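PDB 2DUL: tRNA (guanine(26)-N(2))-dimethyltransferase from Pyrococcus horikoshii, which probably dimethylates the N2 atom of guanosine 26 in a number of tRNAs, using S-adenosyl-L-methionine as methyl donor. Local coordinates for residues Ser365-Tyr368 against Glu369-Ile372. Numbering follows the deposited sequence.
Sequences SAPY and EVFI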
loop_
_atom_site.group_PDB
_atom_site.type_symbol
_atom_site.label_atom_id
_atom_site.label_comp_id
_atom_site.label_asym_id
_atom_site.label_seq_id
_atom_site.Cartn_x
_atom_site.Cartn_y
_atom_site.Cartn_z
ATOM N N SER A 365 -14.619 11.374 15.164
ATOM C CA SER A 365 -15.968 11.478 14.626
ATOM C C SER A 365 -16.517 12.878 14.902
ATOM O O SER A 365 -17.509 13.297 14.306
ATOM C CB SER A 365 -16.874 10.433 15.290
ATOM O OG SER A 365 -16.875 10.581 16.706
ATOM N N ALA A 366 -15.857 13.602 15.799
ATOM C CA ALA A 366 -16.296 14.942 16.178
ATOM C C ALA A 366 -16.287 15.962 15.046
ATOM O O ALA A 366 -15.437 15.917 14.162
ATOM C CB ALA A 366 -15.439 15.460 17.331
ATOM N N PRO A 367 -17.255 16.892 15.058
ATOM C CA PRO A 367 -17.334 17.928 14.024
ATOM C C PRO A 367 -16.134 18.857 14.212
ATOM O O PRO A 367 -15.606 18.972 15.316
ATOM C CB PRO A 367 -18.651 18.640 14.339
ATOM C CG PRO A 367 -19.464 17.580 15.037
ATOM C CD PRO A 367 -18.445 16.927 15.926
ATOM N N TYR A 368 -15.710 19.508 13.140
ATOM C CA TYR A 368 -14.582 20.433 13.197
ATOM C C TYR A 368 -14.695 21.453 14.336
ATOM O O TYR A 368 -13.743 21.668 15.086
ATOM C CB TYR A 368 -14.463 21.181 11.867
ATOM C CG TYR A 368 -13.434 22.293 11.884
ATOM C CD1 TYR A 368 -12.071 22.017 11.768
ATOM C CD2 TYR A 368 -13.829 23.623 12.033
ATOM C CE1 TYR A 368 -11.118 23.046 11.798
ATOM C CE2 TYR A 368 -12.893 24.658 12.066
ATOM C CZ TYR A 368 -11.543 24.366 11.950
ATOM O OH TYR A 368 -10.627 25.391 12.001
ATOM N N GLU A 369 -15.855 22.090 14.463
ATOM C CA GLU A 369 -16.044 23.093 15.505
ATOM C C GLU A 369 -15.882 22.532 16.908
ATOM O O GLU A 369 -15.376 23.216 17.797
ATOM C CB GLU A 369 -17.412 23.760 15.369
ATOM C CG GLU A 369 -17.606 24.546 14.080
ATOM C CD GLU A 369 -16.550 25.628 13.860
ATOM O OE1 GLU A 369 -16.001 26.164 14.849
ATOM O OE2 GLU A 369 -16.289 25.957 12.684
ATOM N N VAL A 370 -16.314 21.294 17.118
ATOM C CA VAL A 370 -16.168 20.680 18.434
ATOM C C VAL A 370 -14.684 20.416 18.686
ATOM O O VAL A 370 -14.198 20.586 19.801
ATOM C CB VAL A 370 -16.939 19.351 18.530
ATOM C CG1 VAL A 370 -16.553 18.616 19.808
ATOM C CG2 VAL A 370 -18.436 19.623 18.515
ATOM N N PHE A 371 -13.969 20.000 17.645
ATOM C CA PHE A 371 -12.540 19.732 17.777
ATOM C C PHE A 371 -11.801 21.005 18.187
ATOM O O PHE A 371 -10.987 20.988 19.107
ATOM C CB PHE A 371 -11.960 19.221 16.452
ATOM C CG PHE A 371 -10.506 18.838 16.534
ATOM C CD1 PHE A 371 -10.126 17.611 17.072
ATOM C CD2 PHE A 371 -9.515 19.711 16.083
ATOM C CE1 PHE A 371 -8.778 17.254 17.163
ATOM C CE2 PHE A 371 -8.161 19.366 16.169
ATOM C CZ PHE A 371 -7.792 18.136 16.708
ATOM N N ILE A 372 -12.096 22.103 17.496
ATOM C CA ILE A 372 -11.454 23.388 17.768
ATOM C C ILE A 372 -11.700 23.860 19.195
ATOM O O ILE A 372 -10.782 24.331 19.875
ATOM C CB ILE A 372 -11.949 24.478 16.789
ATOM C CG1 ILE A 372 -11.597 24.085 15.354
ATOM C CG2 ILE A 372 -11.326 25.825 17.140
ATOM C CD1 ILE A 372 -10.132 23.791 15.137
#
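Phe371 and Ile372 donate the two firm backbone bonds of this helix start: Phe371 N lies 3.0 Å from Pro367 O, and Ile372 N binds Tyr368 O with an N-H...O angle of 164°. The proline carbonyl also takes a weak, bent bond from Val370 N. Pro367 is the N-cap residue of helix 368-375, the last helix of the chain, reached from strand 361-364 through the short loop 365-367, and its own lack of an N-H costs the helix nothing there. One turn on, Ile372 CG1 sits over one face of the Tyr368 ring, 3.6 Å from its centroid and displaced toward CZ, a CH-pi contact, while Ile372 CD1 reaches on to the phenol OH. With CG anti to the backbone N (chi1 173°), the ring is carried beside the side chain of Ile372, and its OH hydrogen-bonds to Thr256 O. Replacing this ring by an alanine is likely to take away the face against which Ile372 CG1 packs and to leave the Thr256 carbonyl without its phenol donor. At the ring edge Glu369 OE2 lies in plane, 3.5 Å from Tyr368 CD2, its carboxylate turned 85° to the ring. Val370 straddles the entry to the helix, CG2 packing 3.7 Å from Pro367 CD and CG1 facing the methyl of Ala366, which also touches Leu345 of helix 338-347.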